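PDB 7ML9: insecticidal protein, which is active against the western corn rootworm and probably acts by forming beta-barrel pores in membranes. Local coordinates for residues A[218-223]-A[266-271]; A[146-151]-A[171-176]. All coordinates share one frame; numbering follows the deposited sequence.

Interaction 1: A[218-223]-A[266-271]; sequences NLYANV and DVIVKG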
loop_
_atom_site.group_PDB
_atom_site.type_symbol
_atom_site.label_atom_id
_atom_site.label_comp_id
_atom_site.label_asym_id
_atom_site.label_seq_id
_atom_site.Cartn_x
_atom_site.Cartn_y
_atom_site.Cartn_z
ATOM N N ASN A 218 4.794 -0.478 -1.548
ATOM C CA ASN A 218 6.108 -0.258 -0.952
ATOM C C ASN A 218 6.059 0.979 -0.062
ATOM O O ASN A 218 5.549 2.029 -0.470
ATOM C CB ASN A 218 7.177 -0.074 -2.023
ATOM C CG ASN A 218 7.379 -1.302 -2.856
ATOM O OD1 ASN A 218 7.545 -1.208 -4.068
ATOM N ND2 ASN A 218 7.348 -2.464 -2.225
ATOM N N LEU A 219 6.584 0.852 1.147
ATOM C CA LEU A 219 6.702 1.951 2.100
ATOM C C LEU A 219 8.175 2.341 2.189
ATOM O O LEU A 219 9.039 1.463 2.300
ATOM C CB LEU A 219 6.176 1.529 3.471
ATOM C CG LEU A 219 4.810 0.819 3.442
ATOM C CD1 LEU A 219 4.412 0.409 4.844
ATOM C CD2 LEU A 219 3.769 1.726 2.836
ATOM N N TYR A 220 8.466 3.640 2.097
ATOM C CA TYR A 220 9.848 4.120 2.028
ATOM C C TYR A 220 10.045 5.241 3.031
ATOM O O TYR A 220 9.173 6.097 3.203
ATOM C CB TYR A 220 10.221 4.662 0.630
ATOM C CG TYR A 220 10.217 3.644 -0.481
ATOM C CD1 TYR A 220 11.217 2.693 -0.584
ATOM C CD2 TYR A 220 9.206 3.637 -1.441
ATOM C CE1 TYR A 220 11.228 1.765 -1.609
ATOM C CE2 TYR A 220 9.206 2.709 -2.467
ATOM C CZ TYR A 220 10.218 1.778 -2.549
ATOM O OH TYR A 220 10.216 0.847 -3.562
ATOM N N ALA A 221 11.193 5.254 3.692
ATOM C CA ALA A 221 11.572 6.416 4.479
ATOM C C ALA A 221 13.016 6.757 4.148
ATOM O O ALA A 221 13.861 5.859 4.040
ATOM C CB ALA A 221 11.388 6.151 5.979
ATOM N N ASN A 222 13.286 8.039 3.952
ATOM C CA ASN A 222 14.638 8.545 3.761
ATOM C C ASN A 222 15.099 9.074 5.111
ATOM O O ASN A 222 14.456 9.970 5.675
ATOM C CB ASN A 222 14.655 9.637 2.691
ATOM C CG ASN A 222 16.044 10.210 2.439
ATOM O OD1 ASN A 222 16.719 10.688 3.352
ATOM N ND2 ASN A 222 16.463 10.187 1.182
ATOM N N VAL A 223 16.182 8.502 5.647
ATOM C CA VAL A 223 16.649 8.864 6.982
ATOM C C VAL A 223 18.114 9.281 6.921
ATOM O O VAL A 223 18.898 8.766 6.117
ATOM C CB VAL A 223 16.450 7.723 8.010
ATOM C CG1 VAL A 223 15.012 7.199 7.980
ATOM C CG2 VAL A 223 17.396 6.596 7.748
ATOM N N ASP A 266 22.353 9.996 2.967
ATOM C CA ASP A 266 21.239 9.380 3.673
ATOM C C ASP A 266 21.096 7.921 3.246
ATOM O O ASP A 266 21.832 7.414 2.389
ATOM C CB ASP A 266 19.931 10.147 3.400
ATOM C CG ASP A 266 20.068 11.649 3.624
ATOM O OD1 ASP A 266 20.374 12.068 4.772
ATOM O OD2 ASP A 266 19.881 12.416 2.646
ATOM N N VAL A 267 20.131 7.234 3.854
ATOM C CA VAL A 267 19.746 5.903 3.412
ATOM C C VAL A 267 18.227 5.882 3.257
ATOM O O VAL A 267 17.494 6.605 3.944
ATOM C CB VAL A 267 20.205 4.772 4.369
ATOM C CG1 VAL A 267 21.733 4.873 4.719
ATOM C CG2 VAL A 267 19.393 4.789 5.601
ATOM N N ILE A 268 17.760 5.051 2.338
ATOM C CA ILE A 268 16.329 4.800 2.158
ATOM C C ILE A 268 16.037 3.408 2.689
ATOM O O ILE A 268 16.708 2.440 2.312
ATOM C CB ILE A 268 15.918 4.929 0.680
ATOM C CG1 ILE A 268 16.156 6.349 0.187
ATOM C CG2 ILE A 268 14.455 4.513 0.486
ATOM C CD1 ILE A 268 16.089 6.477 -1.323
ATOM N N VAL A 269 15.049 3.301 3.574
ATOM C CA VAL A 269 14.658 2.020 4.142
ATOM C C VAL A 269 13.265 1.672 3.622
ATOM O O VAL A 269 12.419 2.554 3.467
ATOM C CB VAL A 269 14.716 2.042 5.683
ATOM C CG1 VAL A 269 13.744 3.043 6.286
ATOM C CG2 VAL A 269 14.490 0.650 6.240
ATOM N N LYS A 270 13.039 0.393 3.334
ATOM C CA LYS A 270 11.827 -0.051 2.649
ATOM C C LYS A 270 11.032 -0.986 3.541
ATOM O O LYS A 270 11.600 -1.905 4.140
ATOM C CB LYS A 270 12.162 -0.758 1.337
ATOM C CG LYS A 270 10.930 -1.116 0.500
ATOM C CD LYS A 270 11.280 -2.054 -0.646
ATOM C CE LYS A 270 10.876 -3.484 -0.308
ATOM N NZ LYS A 270 9.395 -3.673 -0.346
ATOM N N GLY A 271 9.719 -0.739 3.635
ATOM C CA GLY A 271 8.776 -1.672 4.223
ATOM C C GLY A 271 7.683 -2.016 3.218
ATOM O O GLY A 271 7.827 -1.718 2.023
HETATM O O HOH W 1 19.017 11.740 0.268
#

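Interaction 2: A[146-151]-A[171-176]; sequences LKLGVK and YNFQNS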
loop_
_atom_site.group_PDB
_atom_site.type_symbol
_atom_site.label_atom_id
_atom_site.label_comp_id
_atom_site.label_asym_id
_atom_site.label_seq_id
_atom_site.Cartn_x
_atom_site.Cartn_y
_atom_site.Cartn_z
ATOM N N LEU A 146 8.073 -0.168 9.615
ATOM C CA LEU A 146 9.314 0.550 9.887
ATOM C C LEU A 146 9.138 1.294 11.203
ATOM O O LEU A 146 8.286 2.187 11.312
ATOM C CB LEU A 146 9.671 1.504 8.741
ATOM C CG LEU A 146 9.913 0.908 7.346
ATOM C CD1 LEU A 146 10.043 1.998 6.278
ATOM C CD2 LEU A 146 11.133 0.020 7.321
ATOM N N LYS A 147 9.914 0.905 12.213
ATOM C CA LYS A 147 9.935 1.604 13.499
ATOM C C LYS A 147 10.966 2.722 13.397
ATOM O O LYS A 147 12.173 2.470 13.413
ATOM C CB LYS A 147 10.263 0.646 14.635
ATOM C CG LYS A 147 10.235 1.321 15.999
ATOM C CD LYS A 147 10.245 0.311 17.132
ATOM C CE LYS A 147 10.802 0.937 18.402
ATOM N NZ LYS A 147 10.390 0.177 19.620
ATOM N N LEU A 148 10.491 3.957 13.264
ATOM C CA LEU A 148 11.346 5.090 12.962
ATOM C C LEU A 148 11.566 6.017 14.146
ATOM O O LEU A 148 12.344 6.967 14.020
ATOM C CB LEU A 148 10.765 5.878 11.786
ATOM C CG LEU A 148 10.821 5.116 10.459
ATOM C CD1 LEU A 148 9.789 5.673 9.476
ATOM C CD2 LEU A 148 12.243 5.214 9.867
ATOM N N GLY A 149 10.922 5.766 15.286
ATOM C CA GLY A 149 11.064 6.620 16.450
ATOM C C GLY A 149 10.120 7.799 16.479
ATOM O O GLY A 149 10.193 8.618 17.407
ATOM N N VAL A 150 9.242 7.911 15.485
ATOM C CA VAL A 150 8.262 8.982 15.380
ATOM C C VAL A 150 7.135 8.448 14.507
ATOM O O VAL A 150 7.364 7.644 13.594
ATOM C CB VAL A 150 8.890 10.275 14.800
ATOM C CG1 VAL A 150 9.578 10.006 13.459
ATOM C CG2 VAL A 150 7.858 11.367 14.652
ATOM N N LYS A 151 5.907 8.861 14.813
ATOM C CA LYS A 151 4.779 8.430 13.998
ATOM C C LYS A 151 4.986 8.885 12.561
ATOM O O LYS A 151 5.249 10.060 12.291
ATOM C CB LYS A 151 3.462 8.980 14.556
ATOM C CG LYS A 151 2.228 8.430 13.833
ATOM C CD LYS A 151 1.101 9.446 13.780
ATOM C CE LYS A 151 -0.101 8.904 13.024
ATOM N NZ LYS A 151 -1.044 10.021 12.699
ATOM N N TYR A 171 -1.068 4.758 4.911
ATOM C CA TYR A 171 -0.385 3.766 5.722
ATOM C C TYR A 171 0.206 4.424 6.956
ATOM O O TYR A 171 0.772 5.517 6.875
ATOM C CB TYR A 171 0.743 3.094 4.932
ATOM C CG TYR A 171 0.255 2.087 3.939
ATOM C CD1 TYR A 171 0.028 0.776 4.312
ATOM C CD2 TYR A 171 0.001 2.456 2.630
ATOM C CE1 TYR A 171 -0.432 -0.147 3.401
ATOM C CE2 TYR A 171 -0.458 1.543 1.715
ATOM C CZ TYR A 171 -0.674 0.249 2.105
ATOM O OH TYR A 171 -1.131 -0.669 1.188
ATOM N N ASN A 172 0.063 3.760 8.093
ATOM C CA ASN A 172 0.891 4.032 9.258
ATOM C C ASN A 172 2.016 3.004 9.271
ATOM O O ASN A 172 1.758 1.796 9.226
ATOM C CB ASN A 172 0.079 3.970 10.553
ATOM C CG ASN A 172 0.872 4.438 11.760
ATOM O OD1 ASN A 172 1.996 3.986 11.994
ATOM N ND2 ASN A 172 0.297 5.363 12.526
ATOM N N PHE A 173 3.260 3.489 9.347
ATOM C CA PHE A 173 4.420 2.626 9.135
ATOM C C PHE A 173 4.655 1.640 10.271
ATOM O O PHE A 173 5.493 0.747 10.118
ATOM C CB PHE A 173 5.675 3.476 8.911
ATOM C CG PHE A 173 5.798 4.050 7.513
ATOM C CD1 PHE A 173 4.679 4.290 6.722
ATOM C CD2 PHE A 173 7.044 4.352 6.992
ATOM C CE1 PHE A 173 4.805 4.823 5.437
ATOM C CE2 PHE A 173 7.184 4.881 5.714
ATOM C CZ PHE A 173 6.060 5.116 4.927
ATOM N N GLN A 174 3.956 1.746 11.398
ATOM C CA GLN A 174 4.176 0.772 12.460
ATOM C C GLN A 174 3.672 -0.602 12.041
ATOM O O GLN A 174 2.592 -0.730 11.448
ATOM C CB GLN A 174 3.489 1.204 13.755
ATOM C CG GLN A 174 3.610 0.175 14.885
ATOM C CD GLN A 174 2.757 0.514 16.107
ATOM O OE1 GLN A 174 2.706 1.666 16.549
ATOM N NE2 GLN A 174 2.090 -0.496 16.660
ATOM N N ASN A 175 4.466 -1.635 12.348
ATOM C CA ASN A 175 4.084 -3.014 12.052
ATOM C C ASN A 175 2.666 -3.311 12.533
ATOM O O ASN A 175 2.278 -2.935 13.642
ATOM C CB ASN A 175 5.060 -3.985 12.719
ATOM C CG ASN A 175 4.759 -5.438 12.397
ATOM O OD1 ASN A 175 4.182 -5.756 11.353
ATOM N ND2 ASN A 175 5.157 -6.334 13.297
ATOM N N SER A 176 1.895 -3.989 11.677
ATOM C CA SER A 176 0.549 -4.486 11.955
ATOM C C SER A 176 -0.497 -3.389 12.044
ATOM O O SER A 176 -1.631 -3.664 12.462
ATOM C CB SER A 176 0.506 -5.327 13.236
ATOM O OG SER A 176 1.281 -6.498 13.073
#

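Interaction 1: A[218-223]-A[266-271]
The ring of Tyr220 overlaps the aliphatic chain of Lys270, its partner in a non-hydrogen-bonded pair of two antiparallel strands. The two side chains lie alongside each other and point the same way. Tyr220 CE1 is 3.6 Å from Lys270 CG. The neighbouring ring atom, Tyr220 CD1, reaches Ile268 CG2 at 3.9 Å. In Lys270 CG stands anti to the backbone N (chi1 -174°), which brings CG and CD beside Tyr220 CE1, and the chain then bends at its last two torsions. Its NZ turns back to a weak bond with Gly271 O and another with Gln272. A ring stack with Trp92 of strand 86-115 also holds Tyr220.

At the other end of this face Asn222 meets Asp266, whose CB is directed toward the 218-223 strand. Their side chains cross at about a right angle, with amide and carboxylate planes 66° apart. A water joins them, accepting from Asn222 ND2 at 3.1 Å and lying 2.6 Å from Asp266 OD2. Asn222 OD1 is taken by Asn89.

The opposite face, with Leu219, Ala221, Val223, Val267 and Val269, is buried. Ala221 CB meets Val269 CG1 at 3.9 Å. Val223 CG2 and Val267 CG2 are tightly packed at 3.4 Å. In both valines this methyl sits between the backbone N and the carbonyl carbon. Ile242 of helix 242-252 covers this end.

Six backbone bonds join the strands, two at each of three hydrogen-bonded pairs. Between Val223 and Val267 each N-H meets the other's oxygen nearly along the C=O axis. Leu219 N instead lies above the carbonyl plane of Gly271, though its bond is just as straight at the hydrogen. The segments belong to long strands, 201-229 and 266-289, and this antiparallel pairing is characteristic of the elongated, beta-rich aerolysin/ETX-MTX2 fold.

Interaction 2: A[146-151]-A[171-176]
Phe173 and Leu146 carry most of this contact, where two strand ends of the aerolysin/ETX-MTX2 fold run out into loops. Strand 130-147 ends just beyond Leu146, and strand 165-172 ends just before Phe173. A single backbone hydrogen bond ties them, from Leu146 N to Phe173 O at 2.8 Å. It is bent, with 149° at the hydrogen.

Beside it the two side chains lie next to each other and point the same way. Leu146 CD1 comes obliquely to the Phe173 ring, 3.9 Å from CD2. Leu148 crosses from the loop at a slant, and its CD1 meets the same Phe173 CD2, also at 3.9 Å. One ring atom thus takes a methyl from each leucine. Phe173 CG lies opposite its carbonyl carbon (chi1 -79°), which places the ring among them. Ala91 of strand 86-115 adds to this buried cluster.

Asn172 shapes the turn beyond the strand. Its CG points away from the backbone N, and its OD1 accepts from Gln174 N in an Asx turn. The other branch of the amide faces the chain of Lys151, which crosses it at about a right angle, with Lys151 CE 3.6 Å from Asn172 ND2.

In the fold
Interactions 1 and 2 are neighbours, with centres 12 Å apart. They meet through the buried face of the 218-223 and 266-271 pair. Phe173 CE2 lies 3.4 Å from Tyr220 O, and Leu146 CD2 packs 3.6 Å from Val269 CG2. Leu219 CD2 is 3.7 Å from Tyr171 CG, and Leu148 rests on Ala221 and Val223. The strand ends and loops of interaction 2 thus cover that face. Strands 130-147 and 266-289 are also adjacent in the large sheet. A samarium ion lies about 5 Å from the Asn218 side chain. The sodium site of Glu30 and Asp34 is farther, about 14 Å from the Val269 side chain.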